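Local coordinates for penicillin-binding protein 2B (Streptococcus pneumoniae, PDB 2WAD) that probably forms the peptide cross-links between adjacent glycan strands of cell-wall peptidoglycan, as a penicillin-binding transpeptidase of the elongation machinery, at residues T630-E641 against A648-G662. Sequence-based numbering, arbitrary orientation.
Sequences TNTNAVAYAPTE and AVVFPHNTNLTKNVG. Unlike the reference sequence in segment 630-641: Thr640 (reference Ser), Glu641 (reference Asp). Unlike the reference sequence in segment 648-662: Lys659 (reference Asn), Asn660 (reference Gly). With ZN (zinc ion), chain E.
Ala634 and Val649 form a hydrogen-bonded pair in the antiparallel beta hairpin of strands 634-638 and 645-650, in the sheet of the penicillin-binding transpeptidase domain. Both backbone bonds are made: Ala634 N to Val649 O at 3.0 Å, and Val649 N to Ala634 O at 2.8 Å. Strand 613-616 continues the sheet beyond 634-638, through backbone bonds of Val635 with Lys615, the lysine of what looks like the family's KTG motif.

Past the regular strand, asparagine side chains stand in for backbone carbonyls. Asn633 has CG beside its own backbone N (chi1 -60°), which brings OD1 across to take the N-H of Phe651 at 2.9 Å, with the donor tilted only 16° from the carbonyl plane. OD1 thus joins the two segments, while ND2 donates to Pro384 O and ties them to the loop just before Ser386, the probable acyl-ester nucleophile. Thr632 N reaches back to Phe651 O at 3.2 Å. Asn631 repeats the trick: OD1 accepts from His653 N, here from well above the carbonyl plane, and the same oxygen sits over the centre of one face of the His653 imidazole, whose NE2 binds a zinc ion at 2.0 Å. Two waters also coordinate that metal.

Thr632 is wedged between the loop and the start of helix 661-676. Its CG2 crosses to Asn654 CB at 3.4 Å, while OG1, buried with no hydrogen-bond partner in the model, lies beside Phe651 CB. Asn654 turns its amide elsewhere, ND2 to Glu331 of helix 314-334 and OD1 to Asn656 N in an Asx turn. On the other flank Asn660 N-caps the helix: its OD1 receives Gly662 N in the carbonyl plane and brushes Thr632 CB at 3.1 Å.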
loop_
_atom_site.group_PDB
_atom_site.type_symbol
_atom_site.label_atom_id
_atom_site.label_comp_id
_atom_site.label_asym_id
_atom_site.label_seq_id
_atom_site.Cartn_x
_atom_site.Cartn_y
_atom_site.Cartn_z
ATOM N N THR A 630 10.530 10.209 24.477
ATOM C CA THR A 630 10.354 11.180 23.402
ATOM C C THR A 630 10.998 10.686 22.105
ATOM O O THR A 630 11.712 9.685 22.105
ATOM C CB THR A 630 10.970 12.533 23.788
ATOM O OG1 THR A 630 12.375 12.373 24.044
ATOM C CG2 THR A 630 10.260 13.105 25.019
ATOM N N ASN A 631 10.768 11.392 20.998
ATOM C CA ASN A 631 11.185 10.893 19.679
ATOM C C ASN A 631 12.646 11.203 19.269
ATOM O O ASN A 631 13.145 12.324 19.471
ATOM C CB ASN A 631 10.111 11.200 18.613
ATOM C CG ASN A 631 8.761 10.508 18.917
ATOM O OD1 ASN A 631 8.505 10.113 20.064
ATOM N ND2 ASN A 631 7.922 10.309 17.887
ATOM N N THR A 632 13.336 10.176 18.752
ATOM C CA THR A 632 14.662 10.306 18.121
ATOM C C THR A 632 14.644 10.255 16.572
ATOM O O THR A 632 15.365 9.489 15.928
ATOM C CB THR A 632 15.704 9.349 18.768
ATOM O OG1 THR A 632 15.741 8.074 18.116
ATOM C CG2 THR A 632 15.352 9.108 20.213
ATOM N N ASN A 633 13.824 11.093 15.950
ATOM C CA ASN A 633 13.609 10.975 14.505
ATOM C C ASN A 633 14.713 11.699 13.737
ATOM O O ASN A 633 15.411 12.535 14.296
ATOM C CB ASN A 633 12.245 11.587 14.157
ATOM C CG ASN A 633 11.086 10.900 14.874
ATOM O OD1 ASN A 633 11.156 9.716 15.259
ATOM N ND2 ASN A 633 10.015 11.658 15.081
ATOM N N ALA A 634 14.871 11.415 12.447
ATOM C CA ALA A 634 15.908 12.099 11.668
ATOM C C ALA A 634 15.510 12.055 10.195
ATOM O O ALA A 634 14.920 11.086 9.754
ATOM C CB ALA A 634 17.277 11.406 11.861
ATOM N N VAL A 635 15.840 13.103 9.445
ATOM C CA VAL A 635 15.710 13.103 7.987
ATOM C C VAL A 635 17.060 13.539 7.398
ATOM O O VAL A 635 17.783 14.301 8.023
ATOM C CB VAL A 635 14.563 14.052 7.507
ATOM C CG1 VAL A 635 13.216 13.594 8.031
ATOM C CG2 VAL A 635 14.802 15.496 7.943
ATOM N N ALA A 636 17.410 13.056 6.210
ATOM C CA ALA A 636 18.703 13.359 5.599
ATOM C C ALA A 636 18.629 13.174 4.088
ATOM O O ALA A 636 17.801 12.411 3.597
ATOM C CB ALA A 636 19.793 12.415 6.176
ATOM N N TYR A 637 19.522 13.828 3.351
ATOM C CA TYR A 637 19.754 13.483 1.944
ATOM C C TYR A 637 21.239 13.564 1.588
ATOM O O TYR A 637 22.039 14.092 2.366
ATOM C CB TYR A 637 18.931 14.369 1.007
ATOM C CG TYR A 637 19.203 15.852 1.154
ATOM C CD1 TYR A 637 20.277 16.463 0.513
ATOM C CD2 TYR A 637 18.397 16.643 1.975
ATOM C CE1 TYR A 637 20.529 17.839 0.675
ATOM C CE2 TYR A 637 18.619 18.006 2.115
ATOM C CZ TYR A 637 19.698 18.594 1.480
ATOM O OH TYR A 637 19.912 19.948 1.665
ATOM N N ALA A 638 21.596 13.043 0.416
ATOM C CA ALA A 638 22.989 12.910 -0.005
ATOM C C ALA A 638 23.056 12.417 -1.447
ATOM O O ALA A 638 22.152 11.742 -1.929
ATOM C CB ALA A 638 23.748 11.914 0.910
ATOM N N PRO A 639 24.152 12.732 -2.145
ATOM C CA PRO A 639 25.149 13.639 -1.595
ATOM C C PRO A 639 24.675 15.088 -1.572
ATOM O O PRO A 639 23.823 15.491 -2.369
ATOM C CB PRO A 639 26.358 13.466 -2.521
ATOM C CG PRO A 639 25.973 12.507 -3.585
ATOM C CD PRO A 639 24.660 11.879 -3.235
ATOM N N THR A 640 25.185 15.868 -0.628
ATOM C CA THR A 640 24.736 17.243 -0.504
ATOM C C THR A 640 24.591 17.910 -1.875
ATOM O O THR A 640 23.567 18.520 -2.168
ATOM C CB THR A 640 25.687 18.037 0.397
ATOM O OG1 THR A 640 25.635 17.486 1.719
ATOM C CG2 THR A 640 25.320 19.516 0.442
ATOM N N GLU A 641 25.603 17.793 -2.729
ATOM C CA GLU A 641 25.652 18.670 -3.896
ATOM C C GLU A 641 24.766 18.164 -5.032
ATOM O O GLU A 641 24.437 18.905 -5.954
ATOM C CB GLU A 641 27.096 18.852 -4.373
ATOM C CG GLU A 641 28.078 19.355 -3.310
ATOM C CD GLU A 641 28.203 20.870 -3.269
ATOM O OE1 GLU A 641 28.315 21.491 -4.350
ATOM O OE2 GLU A 641 28.204 21.452 -2.159
ATOM N N ALA A 648 14.033 9.088 5.737
ATOM C CA ALA A 648 13.408 9.430 6.998
ATOM C C ALA A 648 13.490 8.260 7.945
ATOM O O ALA A 648 13.180 7.124 7.587
ATOM C CB ALA A 648 11.920 9.766 6.822
ATOM N N VAL A 649 13.799 8.570 9.193
ATOM C CA VAL A 649 13.916 7.528 10.197
ATOM C C VAL A 649 13.045 7.964 11.348
ATOM O O VAL A 649 13.146 9.101 11.798
ATOM C CB VAL A 649 15.383 7.314 10.676
ATOM C CG1 VAL A 649 15.377 6.385 11.911
ATOM C CG2 VAL A 649 16.236 6.738 9.528
ATOM N N VAL A 650 12.170 7.067 11.783
ATOM C CA VAL A 650 11.181 7.413 12.794
ATOM C C VAL A 650 11.336 6.387 13.905
ATOM O O VAL A 650 11.148 5.197 13.687
ATOM C CB VAL A 650 9.734 7.381 12.211
ATOM C CG1 VAL A 650 8.715 7.655 13.304
ATOM C CG2 VAL A 650 9.600 8.424 11.050
ATOM N N PHE A 651 11.717 6.848 15.087
ATOM C CA PHE A 651 12.028 5.952 16.198
ATOM C C PHE A 651 11.386 6.569 17.423
ATOM O O PHE A 651 12.023 7.343 18.132
ATOM C CB PHE A 651 13.552 5.903 16.412
ATOM C CG PHE A 651 14.020 4.708 17.221
ATOM C CD1 PHE A 651 13.282 4.252 18.288
ATOM C CD2 PHE A 651 15.213 4.054 16.907
ATOM C CE1 PHE A 651 13.692 3.155 19.037
ATOM C CE2 PHE A 651 15.644 2.951 17.651
ATOM C CZ PHE A 651 14.879 2.506 18.727
ATOM N N PRO A 652 10.112 6.252 17.668
ATOM C CA PRO A 652 9.353 6.966 18.690
ATOM C C PRO A 652 9.619 6.491 20.131
ATOM O O PRO A 652 9.961 5.344 20.363
ATOM C CB PRO A 652 7.903 6.674 18.301
ATOM C CG PRO A 652 7.964 5.414 17.480
ATOM C CD PRO A 652 9.289 5.326 16.863
ATOM N N HIS A 653 9.469 7.396 21.086
ATOM C CA HIS A 653 9.560 7.119 22.515
ATOM C C HIS A 653 10.813 6.363 22.931
ATOM O O HIS A 653 10.753 5.403 23.688
ATOM C CB HIS A 653 8.271 6.462 23.012
ATOM C CG HIS A 653 7.051 7.271 22.700
ATOM N ND1 HIS A 653 6.840 8.518 23.249
ATOM C CD2 HIS A 653 5.998 7.036 21.879
ATOM C CE1 HIS A 653 5.703 9.016 22.790
ATOM N NE2 HIS A 653 5.183 8.149 21.940
ATOM N N ASN A 654 11.952 6.798 22.406
ATOM C CA ASN A 654 13.259 6.323 22.829
ATOM C C ASN A 654 13.746 7.312 23.884
ATOM O O ASN A 654 13.850 8.506 23.616
ATOM C CB ASN A 654 14.225 6.228 21.632
ATOM C CG ASN A 654 15.577 5.604 21.999
ATOM O OD1 ASN A 654 16.168 5.950 23.024
ATOM N ND2 ASN A 654 16.056 4.668 21.173
ATOM N N THR A 655 13.981 6.826 25.098
ATOM C CA THR A 655 14.315 7.694 26.228
ATOM C C THR A 655 15.823 7.902 26.384
ATOM O O THR A 655 16.258 8.595 27.301
ATOM C CB THR A 655 13.729 7.177 27.592
ATOM O OG1 THR A 655 14.096 5.809 27.808
ATOM C CG2 THR A 655 12.209 7.279 27.647
ATOM N N ASN A 656 16.634 7.320 25.507
ATOM C CA ASN A 656 18.076 7.576 25.547
ATOM C C ASN A 656 18.508 9.030 25.361
ATOM O O ASN A 656 18.455 9.572 24.250
ATOM C CB ASN A 656 18.802 6.731 24.505
ATOM C CG ASN A 656 19.379 5.486 25.098
ATOM O OD1 ASN A 656 19.225 5.244 26.291
ATOM N ND2 ASN A 656 20.042 4.682 24.278
ATOM N N LEU A 657 18.997 9.641 26.435
ATOM C CA LEU A 657 19.414 11.047 26.378
ATOM C C LEU A 657 20.935 11.208 26.252
ATOM O O LEU A 657 21.440 12.322 26.046
ATOM C CB LEU A 657 18.818 11.867 27.541
ATOM C CG LEU A 657 19.133 11.522 29.004
ATOM C CD1 LEU A 657 20.396 12.252 29.483
ATOM C CD2 LEU A 657 17.961 11.850 29.930
ATOM N N THR A 658 21.651 10.084 26.338
ATOM C CA THR A 658 23.105 10.064 26.168
ATOM C C THR A 658 23.625 9.811 24.742
ATOM O O THR A 658 24.708 10.275 24.387
ATOM C CB THR A 658 23.805 9.148 27.208
ATOM O OG1 THR A 658 23.746 7.776 26.792
ATOM C CG2 THR A 658 23.162 9.303 28.591
ATOM N N LYS A 659 22.877 9.091 23.911
ATOM C CA LYS A 659 23.175 9.116 22.481
ATOM C C LYS A 659 21.907 9.008 21.631
ATOM O O LYS A 659 20.983 8.290 22.001
ATOM C CB LYS A 659 24.178 8.025 22.102
ATOM C CG LYS A 659 23.607 6.620 22.182
ATOM C CD LYS A 659 24.473 5.601 21.456
ATOM C CE LYS A 659 24.155 4.199 21.961
ATOM N NZ LYS A 659 22.792 4.185 22.585
ATOM N N ASN A 660 21.857 9.716 20.505
ATOM C CA ASN A 660 20.675 9.702 19.625
ATOM C C ASN A 660 20.948 8.877 18.375
ATOM O O ASN A 660 21.659 9.310 17.474
ATOM C CB ASN A 660 20.250 11.126 19.223
ATOM C CG ASN A 660 18.831 11.184 18.638
ATOM O OD1 ASN A 660 18.464 10.427 17.730
ATOM N ND2 ASN A 660 18.011 12.061 19.202
ATOM N N VAL A 661 20.385 7.680 18.316
ATOM C CA VAL A 661 20.673 6.777 17.198
ATOM C C VAL A 661 19.990 7.165 15.888
ATOM O O VAL A 661 20.313 6.611 14.844
ATOM C CB VAL A 661 20.362 5.310 17.554
ATOM C CG1 VAL A 661 21.131 4.888 18.833
ATOM C CG2 VAL A 661 18.861 5.094 17.766
ATOM N N GLY A 662 19.088 8.141 15.921
ATOM C CA GLY A 662 18.343 8.508 14.713
ATOM C C GLY A 662 19.241 8.876 13.545
ATOM O O GLY A 662 19.181 8.254 12.502
HETATM ZN ZN ZN E . 3.872 8.466 20.454
HETATM O O HOH W 1 2.766 6.525 20.288
HETATM O O HOH W 2 4.644 8.934 18.447
#